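Local atomic coordinates of proteasome assembly chaperone family protein (PDB entry 3WZ2), a protein that is an archaeal homolog of the proteasome-assembly chaperones and probably acts on the proteasome as an assembly chaperone or activator. Residues Ala110-Ser115 and Lys200-Asn205; Ser136-Lys141 and Gly171-Val176. All blocks are in the same frame, centred on the assembly; numbering follows the deposited sequence.

Contact 1: Ala110-Ser115 and Lys200-Asn205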
loop_
_atom_site.group_PDB
_atom_site.type_symbol
_atom_site.label_atom_id
_atom_site.label_comp_id
_atom_site.label_asym_id
_atom_site.label_seq_id
_atom_site.Cartn_x
_atom_site.Cartn_y
_atom_site.Cartn_z
ATOM N N ALA B 110 -31.013 19.715 -5.055
ATOM C CA ALA B 110 -31.812 18.689 -4.416
ATOM C C ALA B 110 -32.662 19.292 -3.327
ATOM O O ALA B 110 -32.222 20.145 -2.585
ATOM C CB ALA B 110 -30.915 17.597 -3.838
ATOM N N GLU B 111 -33.898 18.838 -3.241
ATOM C CA GLU B 111 -34.820 19.287 -2.206
ATOM C C GLU B 111 -34.555 18.610 -0.848
ATOM O O GLU B 111 -34.646 19.239 0.191
ATOM C CB GLU B 111 -36.231 18.975 -2.695
ATOM C CG GLU B 111 -37.361 19.518 -1.853
ATOM C CD GLU B 111 -38.713 18.949 -2.300
ATOM O OE1 GLU B 111 -38.945 18.886 -3.539
ATOM O OE2 GLU B 111 -39.524 18.565 -1.411
ATOM N N LYS B 112 -34.241 17.316 -0.869
ATOM C CA LYS B 112 -33.998 16.544 0.348
ATOM C C LYS B 112 -32.960 15.449 0.112
ATOM O O LYS B 112 -32.928 14.838 -0.937
ATOM C CB LYS B 112 -35.279 15.865 0.848
ATOM C CG LYS B 112 -36.321 16.807 1.369
ATOM C CD LYS B 112 -37.502 16.069 1.956
ATOM C CE LYS B 112 -38.738 16.957 2.053
ATOM N NZ LYS B 112 -39.098 17.238 3.459
ATOM N N VAL B 113 -32.165 15.185 1.137
ATOM C CA VAL B 113 -31.235 14.098 1.165
ATOM C C VAL B 113 -31.552 13.283 2.388
ATOM O O VAL B 113 -31.383 13.743 3.504
ATOM C CB VAL B 113 -29.793 14.633 1.223
ATOM C CG1 VAL B 113 -28.796 13.517 1.015
ATOM C CG2 VAL B 113 -29.586 15.705 0.162
ATOM N N ILE B 114 -31.980 12.043 2.189
ATOM C CA ILE B 114 -32.487 11.225 3.280
ATOM C C ILE B 114 -31.704 9.925 3.286
ATOM O O ILE B 114 -31.746 9.166 2.328
ATOM C CB ILE B 114 -33.985 10.915 3.086
ATOM C CG1 ILE B 114 -34.806 12.188 3.037
ATOM C CG2 ILE B 114 -34.499 10.064 4.231
ATOM C CD1 ILE B 114 -36.208 12.026 2.471
ATOM N N SER B 115 -31.024 9.642 4.383
ATOM C CA SER B 115 -30.384 8.349 4.561
ATOM C C SER B 115 -31.227 7.433 5.439
ATOM O O SER B 115 -31.846 7.860 6.393
ATOM C CB SER B 115 -28.980 8.553 5.186
ATOM O OG SER B 115 -28.134 9.248 4.288
ATOM N N LYS B 200 -44.645 8.342 5.254
ATOM C CA LYS B 200 -45.298 9.514 5.836
ATOM C C LYS B 200 -44.613 10.799 5.484
ATOM O O LYS B 200 -45.252 11.790 5.217
ATOM C CB LYS B 200 -45.305 9.373 7.349
ATOM C CG LYS B 200 -46.432 8.413 7.661
ATOM C CD LYS B 200 -46.290 7.691 8.941
ATOM C CE LYS B 200 -47.481 6.746 9.165
ATOM N NZ LYS B 200 -47.514 6.234 10.541
ATOM N N MET B 201 -43.301 10.779 5.557
ATOM C CA MET B 201 -42.494 11.964 5.287
ATOM C C MET B 201 -42.683 12.411 3.836
ATOM O O MET B 201 -42.680 13.584 3.565
ATOM C CB MET B 201 -41.027 11.634 5.602
ATOM C CG MET B 201 -39.975 12.654 5.243
ATOM S SD MET B 201 -38.376 12.219 6.026
ATOM C CE MET B 201 -37.524 13.762 5.713
ATOM N N LEU B 202 -42.751 11.483 2.891
ATOM C CA LEU B 202 -42.751 11.868 1.499
ATOM C C LEU B 202 -44.137 11.766 0.861
ATOM O O LEU B 202 -44.289 12.053 -0.312
ATOM C CB LEU B 202 -41.782 10.984 0.717
ATOM C CG LEU B 202 -40.350 11.123 1.164
ATOM C CD1 LEU B 202 -39.472 10.289 0.256
ATOM C CD2 LEU B 202 -39.913 12.578 1.137
ATOM N N GLY B 203 -45.135 11.337 1.633
ATOM C CA GLY B 203 -46.509 11.216 1.131
ATOM C C GLY B 203 -46.592 10.169 0.062
ATOM O O GLY B 203 -47.164 10.392 -0.998
ATOM N N LEU B 204 -45.978 9.032 0.317
ATOM C CA LEU B 204 -46.085 7.933 -0.610
ATOM C C LEU B 204 -47.180 6.971 -0.200
ATOM O O LEU B 204 -47.816 7.130 0.863
ATOM C CB LEU B 204 -44.739 7.250 -0.755
ATOM C CG LEU B 204 -43.627 8.178 -1.212
ATOM C CD1 LEU B 204 -42.299 7.439 -1.221
ATOM C CD2 LEU B 204 -43.985 8.761 -2.575
ATOM N N ASN B 205 -47.462 6.024 -1.081
ATOM C CA ASN B 205 -48.489 5.040 -0.795
ATOM C C ASN B 205 -47.907 3.646 -0.837
ATOM O O ASN B 205 -48.467 2.786 -1.507
ATOM C CB ASN B 205 -49.668 5.191 -1.776
ATOM C CG ASN B 205 -50.372 6.530 -1.625
ATOM O OD1 ASN B 205 -50.104 7.469 -2.371
ATOM N ND2 ASN B 205 -51.271 6.624 -0.648
#
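Ile-114 and Met-201 meet tip to tip, with Ile-114 CD1 3.9 Å from Met-201 CE. The same methyl carbon, Ile-114 CD1, also meets Leu-202 CD2 at 4.0 Å, again end to end. One isoleucine tip on the strand therefore faces two consecutive residues at the end of the helix. The contact is apolar, and no hydrogen bond crosses it.

Lys-112, two residues before Ile-114 on the strand, adds the aliphatic part of its chain. Lys-112 CD lies 4.3 Å from Leu-202 CD2 and 4.4 Å from Met-201 CE, which is loose packing.

The torsions explain the reach. Met-201 has CG anti to its N (chi1 173°) and stays extended beyond it, which carries CE across to the strand. With Ile-114 reaching from the other side, Ile-114 CA and Met-201 CA stay 10.2 Å apart.

Further out, strand 112-120 is held by backbone hydrogen bonds on two sides, Ile-114 and Lys-112 with Phe-22 and Val-113 with Tyr-175. Tyr-175 also packs against Ile-114 and Met-201, and Leu-198 of the same helix touches Ile-114. The Lys-112 amino group turns to the Tyr-175 hydroxyl in a weak hydrogen bond.

The helix stops just after the touching residues. Gly-203 leaves helical geometry with a positive phi of 65°, a conformation that favours glycine. The whole is helix-on-sheet packing in an alpha/beta fold of the PAC2 family: the C-terminal end of helix 188-202 rests on the start of strand 112-120, an inner strand of the mixed sheet.

Contact 2: Ser136-Lys141 and Gly171-Val176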
loop_
_atom_site.group_PDB
_atom_site.type_symbol
_atom_site.label_atom_id
_atom_site.label_comp_id
_atom_site.label_asym_id
_atom_site.label_seq_id
_atom_site.Cartn_x
_atom_site.Cartn_y
_atom_site.Cartn_z
ATOM N N SER B 136 -29.726 20.247 10.136
ATOM C CA SER B 136 -29.811 21.470 10.928
ATOM C C SER B 136 -31.071 21.414 11.780
ATOM O O SER B 136 -31.902 20.492 11.640
ATOM C CB SER B 136 -29.895 22.708 10.003
ATOM O OG SER B 136 -31.233 22.847 9.486
ATOM N N GLU B 137 -31.272 22.468 12.557
ATOM C CA GLU B 137 -32.381 22.532 13.488
ATOM C C GLU B 137 -33.707 22.546 12.741
ATOM O O GLU B 137 -34.644 21.902 13.171
ATOM C CB GLU B 137 -32.271 23.759 14.407
ATOM C CG GLU B 137 -33.279 23.776 15.571
ATOM C CD GLU B 137 -33.236 22.510 16.461
ATOM O OE1 GLU B 137 -34.305 22.054 16.948
ATOM O OE2 GLU B 137 -32.120 21.969 16.686
ATOM N N GLU B 138 -33.766 23.215 11.602
ATOM C CA GLU B 138 -34.936 23.198 10.742
ATOM C C GLU B 138 -35.401 21.774 10.366
ATOM O O GLU B 138 -36.602 21.491 10.387
ATOM C CB GLU B 138 -34.700 23.987 9.433
ATOM C CG GLU B 138 -35.990 24.177 8.615
ATOM C CD GLU B 138 -35.851 25.094 7.401
ATOM O OE1 GLU B 138 -35.893 24.589 6.246
ATOM O OE2 GLU B 138 -35.701 26.323 7.604
ATOM N N GLU B 139 -34.458 20.902 10.011
ATOM C CA GLU B 139 -34.803 19.525 9.650
ATOM C C GLU B 139 -35.193 18.760 10.897
ATOM O O GLU B 139 -36.047 17.896 10.842
ATOM C CB GLU B 139 -33.642 18.843 8.918
ATOM C CG GLU B 139 -33.505 19.315 7.476
ATOM C CD GLU B 139 -32.894 20.702 7.363
ATOM O OE1 GLU B 139 -31.797 20.904 7.892
ATOM O OE2 GLU B 139 -33.524 21.580 6.753
ATOM N N ASN B 140 -34.547 19.045 12.018
ATOM C CA ASN B 140 -34.951 18.402 13.249
ATOM C C ASN B 140 -36.441 18.743 13.519
ATOM O O ASN B 140 -37.196 17.893 13.968
ATOM C CB ASN B 140 -34.112 18.845 14.461
ATOM C CG ASN B 140 -32.806 18.131 14.623
ATOM O OD1 ASN B 140 -32.016 18.401 15.569
ATOM N ND2 ASN B 140 -32.567 17.202 13.770
ATOM N N LYS B 141 -36.828 19.987 13.294
ATOM C CA LYS B 141 -38.206 20.422 13.576
ATOM C C LYS B 141 -39.176 19.738 12.651
ATOM O O LYS B 141 -40.220 19.311 13.099
ATOM C CB LYS B 141 -38.358 21.949 13.505
ATOM C CG LYS B 141 -37.631 22.631 14.655
ATOM C CD LYS B 141 -37.509 24.173 14.606
ATOM C CE LYS B 141 -38.835 24.883 14.471
ATOM N NZ LYS B 141 -38.725 26.311 14.885
ATOM N N GLY B 171 -25.481 23.078 2.309
ATOM C CA GLY B 171 -26.687 23.894 2.389
ATOM C C GLY B 171 -27.919 23.118 1.969
ATOM O O GLY B 171 -28.954 23.708 1.735
ATOM N N LEU B 172 -27.809 21.792 1.886
ATOM C CA LEU B 172 -28.945 20.957 1.538
ATOM C C LEU B 172 -29.654 20.504 2.795
ATOM O O LEU B 172 -29.091 20.510 3.890
ATOM C CB LEU B 172 -28.489 19.735 0.756
ATOM C CG LEU B 172 -27.739 20.086 -0.518
ATOM C CD1 LEU B 172 -27.119 18.858 -1.146
ATOM C CD2 LEU B 172 -28.673 20.812 -1.504
ATOM N N LYS B 173 -30.911 20.158 2.630
ATOM C CA LYS B 173 -31.709 19.633 3.716
ATOM C C LYS B 173 -31.438 18.159 3.796
ATOM O O LYS B 173 -31.752 17.417 2.862
ATOM C CB LYS B 173 -33.209 19.913 3.461
ATOM C CG LYS B 173 -33.551 21.387 3.327
ATOM C CD LYS B 173 -34.953 21.678 2.792
ATOM C CE LYS B 173 -36.054 21.340 3.777
ATOM N NZ LYS B 173 -35.751 21.786 5.170
ATOM N N SER B 174 -30.843 17.737 4.904
ATOM C CA SER B 174 -30.401 16.349 5.076
ATOM C C SER B 174 -31.035 15.734 6.329
ATOM O O SER B 174 -31.329 16.436 7.326
ATOM C CB SER B 174 -28.870 16.198 5.055
ATOM O OG SER B 174 -28.247 16.689 6.204
ATOM N N TYR B 175 -31.304 14.435 6.229
ATOM C CA TYR B 175 -31.913 13.667 7.283
ATOM C C TYR B 175 -31.340 12.260 7.309
ATOM O O TYR B 175 -30.952 11.729 6.269
ATOM C CB TYR B 175 -33.413 13.532 7.091
ATOM C CG TYR B 175 -34.155 14.765 6.604
ATOM C CD1 TYR B 175 -33.975 15.224 5.333
ATOM C CD2 TYR B 175 -35.070 15.461 7.421
ATOM C CE1 TYR B 175 -34.655 16.325 4.862
ATOM C CE2 TYR B 175 -35.774 16.576 6.945
ATOM C CZ TYR B 175 -35.565 16.977 5.657
ATOM O OH TYR B 175 -36.226 18.061 5.173
ATOM N N VAL B 176 -31.312 11.658 8.496
ATOM C CA VAL B 176 -31.191 10.215 8.623
ATOM C C VAL B 176 -32.381 9.664 9.443
ATOM O O VAL B 176 -32.719 10.199 10.481
ATOM C CB VAL B 176 -29.871 9.828 9.299
ATOM C CG1 VAL B 176 -29.656 8.319 9.273
ATOM C CG2 VAL B 176 -28.677 10.531 8.637
HETATM O O HOH W 1 -29.654 19.975 6.596
#
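Lys-173 and two neighbouring glutamates form a salt-bridge network. Lys-173 NZ donates to Glu-139 OE2 at 2.7 Å and to Glu-138 OE1 at 3.0 Å. Both oxygens use the anti lone pair, the one away from the other carboxylate oxygen. The lysine chain bends at chi3 and chi4 (71° and 44°), which folds its amino group back to the helix. Glu-142, one turn further on, is a third carboxylate partner and also accepts from the Tyr-175 hydroxyl.

Apolar contact comes from the stem of Glu-139. Its CG sits over one face of the Tyr-175 ring, 3.9 Å from the centroid, in a CH-pi contact. The carboxylate plane stands 84° from the ring plane.

Further hydrogen bonds hold the other oxygen. Ser-136 OG donates to Glu-139 OE1 at 2.6 Å, from above the carboxylate plane. A water lies within hydrogen-bonding distance of Glu-139 OE1 and Leu-172 O, and accepts from Ser-174 N at 3.0 Å. With an alanine at Glu-139, Lys-173 would probably be short of one countercharge, the Tyr-175 face would lose part of its cover and Ser-136 its acceptor.

Ser-136 is the N-cap of helix 137-145. With Glu-139 it forms a capping box, through weak bonds from Ser-136 N to Glu-139 OE1 and from Glu-138 N to Ser-136 OG. Here the glutamate of that box also ties the helix start to the beginning of strand 174-181.

How the contacts relate
Both contacts reach the same mixed sheet, through neighbouring strands 112-120 and 174-181. Backbone pairing joins them directly, as Val-113 O meets Tyr-175 N at 2.8 Å. Tyr-175 serves both, since Met-201 CE packs 3.4 Å from Tyr-175 CD2. The helices differ: contact 1 brings the end of helix 188-202, contact 2 the start of helix 137-145. Contact 1 is partly buried and apolar, with a single buried residue among those that touch. Contact 2 lies further from the chain centre, yet most of its touching residues are buried, and it is built on charges, a helix cap and a water. Along the chain, contact 2 is nested inside the loop that contact 1 closes.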